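PDB 4RK6: glucose-resistance amylase regulator from Weissella paramesenteroides ATCC 33313, which probably regulates transcription as a DNA-binding LacI-family protein and binds alpha-D-glucopyranose. Local coordinates for residues 48-62 against 75-87. Residues are numbered along the deposited sequence; the frame is centred on the assembly and turned at random.
Sequences LDEDEDHQYQVFQTL and LDIPSWMIDKLLE
Trp80 and Phe59 interlock two neighbouring helices, 52-62 and 79-87, on one side of the parallel strands in a Rossmann-like lobe of the periplasmic-binding-protein fold. The axes of these short helical segments run nearly parallel, 10.8 Å apart at closest approach and crossing at -17°, as expected of successive helices that each follow a strand of the sheet. Trp80 is a knob in a hole formed by Glu52, Gln55, Tyr56 and Phe59. With chi1 at 59°, its CG is tucked over the backbone, flanked by N and C, and the indole lies against helix 52-62, where Trp80 CH2 comes 3.6 Å from Tyr56 CA. Pro78 CG and Met81 CB cover one face of the indole from within its own segment. The Tyr56 ring stands obliquely to it, Tyr56 CD1 being 3.8 Å from Trp80 CZ3.

Deeper in, the Phe59 ring is wrapped by helix 79-87: the aliphatic chain of Lys84 passes over one face with CD, while Leu85 CD2 meets the ring edge, 3.7 Å from Phe59 CE1. Nearer the sheet, Leu48 splits its methyls, CD1 going to Met81 CE and CD2 to Ile77 CD1 in a tight 3.5 Å contact. Met81, a selenomethionine, has an extended chain up to SE, then bends to bring CE against Gln55 O. Leu48, Leu62 and Ile77 also touch Val16 of strand 12-18, so this layer rests directly on the sheet.

Buried Gln55 is held within its own segment by NE2 donating to Asp49 O, and its OE1 lies against Pro78 CG. The poorly ordered carboxylates of Glu50 and Asp76 approach closely, probably an unfavourable pairing unless screened. The one hydrogen bond between the segments joins the helix starts: Trp80 NE1 donates in its ring plane to Glu52 OE1 (2.9 Å, 161°), reaching that oxygen from above the carboxylate plane.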
loop_
_atom_site.group_PDB
_atom_site.type_symbol
_atom_site.label_atom_id
_atom_site.label_comp_id
_atom_site.label_asym_id
_atom_site.label_seq_id
_atom_site.Cartn_x
_atom_site.Cartn_y
_atom_site.Cartn_z
ATOM N N LEU A 48 -5.613 -2.675 -14.827
ATOM C CA LEU A 48 -5.862 -1.990 -16.090
ATOM C C LEU A 48 -4.840 -0.871 -16.268
ATOM O O LEU A 48 -4.707 -0.003 -15.394
ATOM C CB LEU A 48 -7.270 -1.399 -16.089
ATOM C CG LEU A 48 -7.822 -1.028 -17.460
ATOM C CD1 LEU A 48 -8.384 -2.272 -18.132
ATOM C CD2 LEU A 48 -8.888 0.039 -17.313
ATOM N N ASP A 49 -4.115 -0.896 -17.387
ATOM C CA ASP A 49 -3.188 0.201 -17.715
ATOM C C ASP A 49 -3.838 1.146 -18.737
ATOM O O ASP A 49 -5.046 1.058 -18.973
ATOM C CB ASP A 49 -1.794 -0.320 -18.143
ATOM C CG ASP A 49 -1.806 -1.143 -19.424
ATOM O OD1 ASP A 49 -2.807 -1.155 -20.174
ATOM O OD2 ASP A 49 -0.769 -1.791 -19.689
ATOM N N GLU A 50 -3.058 2.049 -19.325
ATOM C CA GLU A 50 -3.601 3.092 -20.205
ATOM C C GLU A 50 -3.573 2.707 -21.690
ATOM O O GLU A 50 -3.852 3.537 -22.551
ATOM C CB GLU A 50 -2.826 4.402 -19.983
ATOM C CG GLU A 50 -3.655 5.665 -20.173
ATOM C CD GLU A 50 -4.639 5.895 -19.043
ATOM O OE1 GLU A 50 -4.198 5.967 -17.876
ATOM O OE2 GLU A 50 -5.850 6.009 -19.324
ATOM N N ASP A 51 -3.268 1.449 -21.987
ATOM C CA ASP A 51 -3.047 0.993 -23.354
ATOM C C ASP A 51 -4.297 0.298 -23.827
ATOM O O ASP A 51 -4.628 -0.781 -23.341
ATOM C CB ASP A 51 -1.854 0.024 -23.396
ATOM C CG ASP A 51 -1.558 -0.506 -24.795
ATOM O OD1 ASP A 51 -2.356 -1.300 -25.340
ATOM O OD2 ASP A 51 -0.498 -0.150 -25.350
ATOM N N GLU A 52 -4.989 0.902 -24.783
ATOM C CA GLU A 52 -6.253 0.342 -25.253
ATOM C C GLU A 52 -6.192 -1.149 -25.632
ATOM O O GLU A 52 -7.146 -1.899 -25.373
ATOM C CB GLU A 52 -6.816 1.180 -26.412
ATOM C CG GLU A 52 -8.315 1.004 -26.594
ATOM C CD GLU A 52 -8.994 2.271 -27.064
ATOM O OE1 GLU A 52 -9.894 2.782 -26.337
ATOM O OE2 GLU A 52 -8.607 2.748 -28.154
ATOM N N ASP A 53 -5.087 -1.598 -26.227
ATOM C CA ASP A 53 -4.952 -3.014 -26.619
ATOM C C ASP A 53 -4.814 -3.978 -25.420
ATOM O O ASP A 53 -5.281 -5.113 -25.480
ATOM C CB ASP A 53 -3.761 -3.214 -27.566
ATOM C CG ASP A 53 -4.035 -2.703 -28.967
ATOM O OD1 ASP A 53 -4.467 -1.544 -29.110
ATOM O OD2 ASP A 53 -3.811 -3.464 -29.929
ATOM N N HIS A 54 -4.161 -3.537 -24.353
ATOM C CA HIS A 54 -4.089 -4.348 -23.138
ATOM C C HIS A 54 -5.451 -4.355 -22.459
ATOM O O HIS A 54 -5.867 -5.368 -21.904
ATOM C CB HIS A 54 -3.045 -3.798 -22.176
ATOM C CG HIS A 54 -1.656 -3.790 -22.734
ATOM N ND1 HIS A 54 -0.684 -2.910 -22.304
ATOM C CD2 HIS A 54 -1.082 -4.540 -23.706
ATOM C CE1 HIS A 54 0.432 -3.125 -22.980
ATOM N NE2 HIS A 54 0.216 -4.107 -23.838
ATOM N N GLN A 55 -6.141 -3.217 -22.516
ATOM C CA GLN A 55 -7.485 -3.107 -21.956
ATOM C C GLN A 55 -8.423 -4.124 -22.585
ATOM O O GLN A 55 -9.217 -4.775 -21.890
ATOM C CB GLN A 55 -8.015 -1.681 -22.113
ATOM C CG GLN A 55 -7.276 -0.652 -21.268
ATOM C CD GLN A 55 -7.739 0.768 -21.534
ATOM O OE1 GLN A 55 -8.453 1.023 -22.511
ATOM N NE2 GLN A 55 -7.328 1.706 -20.675
ATOM N N TYR A 56 -8.327 -4.307 -23.897
ATOM C CA TYR A 56 -9.194 -5.257 -24.569
ATOM C C TYR A 56 -8.916 -6.705 -24.125
ATOM O O TYR A 56 -9.840 -7.488 -23.997
ATOM C CB TYR A 56 -9.147 -5.116 -26.100
ATOM C CG TYR A 56 -10.210 -5.967 -26.760
ATOM C CD1 TYR A 56 -11.553 -5.597 -26.715
ATOM C CD2 TYR A 56 -9.883 -7.169 -27.388
ATOM C CE1 TYR A 56 -12.535 -6.384 -27.294
ATOM C CE2 TYR A 56 -10.859 -7.962 -27.969
ATOM C CZ TYR A 56 -12.182 -7.566 -27.919
ATOM O OH TYR A 56 -13.153 -8.351 -28.496
ATOM N N GLN A 57 -7.648 -7.037 -23.878
ATOM C CA GLN A 57 -7.279 -8.370 -23.357
ATOM C C GLN A 57 -7.896 -8.616 -21.984
ATOM O O GLN A 57 -8.439 -9.694 -21.734
ATOM C CB GLN A 57 -5.748 -8.550 -23.280
ATOM C CG GLN A 57 -5.013 -8.443 -24.613
ATOM C CD GLN A 57 -5.587 -9.356 -25.686
ATOM O OE1 GLN A 57 -5.781 -10.549 -25.459
ATOM N NE2 GLN A 57 -5.862 -8.797 -26.863
ATOM N N VAL A 58 -7.816 -7.615 -21.110
ATOM C CA VAL A 58 -8.463 -7.661 -19.797
ATOM C C VAL A 58 -9.951 -7.940 -19.945
ATOM O O VAL A 58 -10.511 -8.756 -19.221
ATOM C CB VAL A 58 -8.276 -6.337 -19.020
ATOM C CG1 VAL A 58 -9.173 -6.281 -17.782
ATOM C CG2 VAL A 58 -6.825 -6.157 -18.621
ATOM N N PHE A 59 -10.596 -7.257 -20.882
ATOM C CA PHE A 59 -11.998 -7.491 -21.124
ATOM C C PHE A 59 -12.248 -8.936 -21.563
ATOM O O PHE A 59 -13.173 -9.584 -21.077
ATOM C CB PHE A 59 -12.558 -6.515 -22.174
ATOM C CG PHE A 59 -13.838 -6.975 -22.768
ATOM C CD1 PHE A 59 -15.022 -6.839 -22.065
ATOM C CD2 PHE A 59 -13.877 -7.556 -24.031
ATOM C CE1 PHE A 59 -16.212 -7.289 -22.599
ATOM C CE2 PHE A 59 -15.069 -8.013 -24.566
ATOM C CZ PHE A 59 -16.242 -7.876 -23.851
ATOM N N GLN A 60 -11.437 -9.449 -22.482
ATOM C CA GLN A 60 -11.580 -10.851 -22.900
ATOM C C GLN A 60 -11.461 -11.840 -21.717
ATOM O O GLN A 60 -12.155 -12.853 -21.701
ATOM C CB GLN A 60 -10.587 -11.189 -24.004
ATOM C CG GLN A 60 -10.958 -10.544 -25.330
ATOM C CD GLN A 60 -9.929 -10.793 -26.420
ATOM O OE1 GLN A 60 -10.270 -11.218 -27.525
ATOM N NE2 GLN A 60 -8.664 -10.524 -26.119
ATOM N N THR A 61 -10.598 -11.512 -20.749
ATOM C CA THR A 61 -10.404 -12.281 -19.501
ATOM C C THR A 61 -11.649 -12.217 -18.597
ATOM O O THR A 61 -12.007 -13.185 -17.936
ATOM C CB THR A 61 -9.177 -11.733 -18.727
ATOM O OG1 THR A 61 -7.985 -12.007 -19.474
ATOM C CG2 THR A 61 -9.048 -12.342 -17.329
ATOM N N LEU A 62 -12.315 -11.073 -18.583
ATOM C CA LEU A 62 -13.561 -10.923 -17.818
ATOM C C LEU A 62 -14.728 -11.748 -18.361
ATOM O O LEU A 62 -15.302 -12.526 -17.600
ATOM C CB LEU A 62 -13.911 -9.444 -17.628
ATOM C CG LEU A 62 -12.902 -8.697 -16.733
ATOM C CD1 LEU A 62 -13.016 -7.174 -16.835
ATOM C CD2 LEU A 62 -12.991 -9.120 -15.278
ATOM N N LEU A 75 -11.382 6.006 -12.640
ATOM C CA LEU A 75 -12.211 7.022 -13.279
ATOM C C LEU A 75 -11.980 6.956 -14.800
ATOM O O LEU A 75 -12.654 7.648 -15.562
ATOM C CB LEU A 75 -11.890 8.414 -12.729
ATOM N N ASP A 76 -11.077 6.066 -15.227
ATOM C CA ASP A 76 -10.484 6.074 -16.563
ATOM C C ASP A 76 -10.926 4.904 -17.477
ATOM O O ASP A 76 -10.260 4.595 -18.468
ATOM C CB ASP A 76 -8.953 6.045 -16.399
ATOM C CG ASP A 76 -8.244 7.081 -17.251
ATOM O OD1 ASP A 76 -8.767 7.457 -18.323
ATOM O OD2 ASP A 76 -7.150 7.522 -16.841
ATOM N N ILE A 77 -12.062 4.279 -17.190
ATOM C CA ILE A 77 -12.474 3.097 -17.946
ATOM C C ILE A 77 -13.032 3.529 -19.296
ATOM O O ILE A 77 -13.856 4.454 -19.350
ATOM C CB ILE A 77 -13.558 2.296 -17.194
ATOM C CG1 ILE A 77 -13.041 1.866 -15.804
ATOM C CG2 ILE A 77 -13.988 1.080 -18.001
ATOM C CD1 ILE A 77 -11.929 0.836 -15.841
ATOM N N PRO A 78 -12.622 2.857 -20.382
ATOM C CA PRO A 78 -13.207 3.235 -21.671
ATOM C C PRO A 78 -14.691 2.882 -21.774
ATOM O O PRO A 78 -15.127 1.834 -21.295
ATOM C CB PRO A 78 -12.400 2.419 -22.679
ATOM C CG PRO A 78 -11.850 1.281 -21.896
ATOM C CD PRO A 78 -11.539 1.879 -20.561
ATOM N N SER A 79 -15.464 3.756 -22.413
ATOM C CA SER A 79 -16.893 3.510 -22.585
ATOM C C SER A 79 -17.208 2.183 -23.244
ATOM O O SER A 79 -18.201 1.544 -22.888
ATOM C CB SER A 79 -17.528 4.662 -23.377
ATOM O OG SER A 79 -17.344 5.883 -22.670
ATOM N N TRP A 80 -16.388 1.764 -24.218
ATOM C CA TRP A 80 -16.635 0.525 -24.934
ATOM C C TRP A 80 -16.586 -0.697 -24.003
ATOM O O TRP A 80 -17.269 -1.665 -24.264
ATOM C CB TRP A 80 -15.691 0.325 -26.152
ATOM C CG TRP A 80 -14.207 0.309 -25.842
ATOM C CD1 TRP A 80 -13.314 1.324 -26.053
ATOM C CD2 TRP A 80 -13.453 -0.782 -25.289
ATOM N NE1 TRP A 80 -12.053 0.940 -25.652
ATOM C CE2 TRP A 80 -12.110 -0.346 -25.178
ATOM C CE3 TRP A 80 -13.782 -2.082 -24.880
ATOM C CZ2 TRP A 80 -11.094 -1.166 -24.666
ATOM C CZ3 TRP A 80 -12.773 -2.898 -24.361
ATOM C CH2 TRP A 80 -11.448 -2.427 -24.252
HETATM N N MSE A 81 -15.784 -0.644 -22.943
HETATM C CA MSE A 81 -15.695 -1.768 -21.987
HETATM C C MSE A 81 -16.973 -1.879 -21.187
HETATM O O MSE A 81 -17.488 -2.962 -21.005
HETATM C CB MSE A 81 -14.494 -1.628 -21.011
HETATM C CG MSE A 81 -14.298 -2.907 -20.190
HETATM SE SE MSE A 81 -12.772 -2.584 -18.979
HETATM C CE MSE A 81 -11.442 -2.518 -20.413
ATOM N N ILE A 82 -17.482 -0.741 -20.722
ATOM C CA ILE A 82 -18.732 -0.702 -19.966
ATOM C C ILE A 82 -19.847 -1.208 -20.869
ATOM O O ILE A 82 -20.570 -2.137 -20.512
ATOM C CB ILE A 82 -19.047 0.719 -19.454
ATOM C CG1 ILE A 82 -18.021 1.149 -18.404
ATOM C CG2 ILE A 82 -20.460 0.780 -18.868
ATOM C CD1 ILE A 82 -18.010 2.640 -18.131
ATOM N N ASP A 83 -19.961 -0.630 -22.063
ATOM C CA ASP A 83 -20.952 -1.097 -23.029
ATOM C C ASP A 83 -20.837 -2.583 -23.368
ATOM O O ASP A 83 -21.828 -3.284 -23.317
ATOM C CB ASP A 83 -20.921 -0.276 -24.325
ATOM C CG ASP A 83 -21.537 1.101 -24.161
ATOM O OD1 ASP A 83 -22.716 1.183 -23.727
ATOM O OD2 ASP A 83 -20.839 2.103 -24.480
ATOM N N LYS A 84 -19.642 -3.066 -23.711
ATOM C CA LYS A 84 -19.497 -4.479 -24.068
ATOM C C LYS A 84 -19.889 -5.413 -22.909
ATOM O O LYS A 84 -20.532 -6.447 -23.122
ATOM C CB LYS A 84 -18.076 -4.780 -24.575
ATOM C CG LYS A 84 -17.844 -4.316 -26.020
ATOM C CD LYS A 84 -16.442 -4.695 -26.485
ATOM C CE LYS A 84 -16.336 -4.878 -27.991
ATOM N NZ LYS A 84 -17.216 -5.969 -28.488
ATOM N N LEU A 85 -19.563 -5.030 -21.690
ATOM C CA LEU A 85 -19.926 -5.872 -20.534
ATOM C C LEU A 85 -21.425 -5.870 -20.320
ATOM O O LEU A 85 -22.045 -6.924 -20.214
ATOM C CB LEU A 85 -19.193 -5.429 -19.260
ATOM C CG LEU A 85 -17.684 -5.668 -19.297
ATOM C CD1 LEU A 85 -17.028 -4.833 -18.224
ATOM C CD2 LEU A 85 -17.333 -7.137 -19.122
ATOM N N LEU A 86 -22.040 -4.690 -20.331
ATOM C CA LEU A 86 -23.489 -4.621 -20.178
ATOM C C LEU A 86 -24.201 -5.418 -21.263
ATOM O O LEU A 86 -25.207 -6.064 -21.005
ATOM C CB LEU A 86 -23.966 -3.174 -20.206
ATOM C CG LEU A 86 -23.565 -2.248 -19.056
ATOM C CD1 LEU A 86 -23.938 -0.811 -19.399
ATOM C CD2 LEU A 86 -24.233 -2.655 -17.748
ATOM N N GLU A 87 -23.653 -5.376 -22.475
ATOM C CA GLU A 87 -24.244 -6.061 -23.619
ATOM C C GLU A 87 -24.079 -7.580 -23.534
ATOM O O GLU A 87 -24.775 -8.304 -24.235
ATOM C CB GLU A 87 -23.678 -5.492 -24.919
ATOM C CG GLU A 87 -24.076 -4.032 -25.128
ATOM C CD GLU A 87 -23.328 -3.335 -26.243
ATOM O OE1 GLU A 87 -22.663 -4.033 -27.045
ATOM O OE2 GLU A 87 -23.404 -2.092 -26.308
#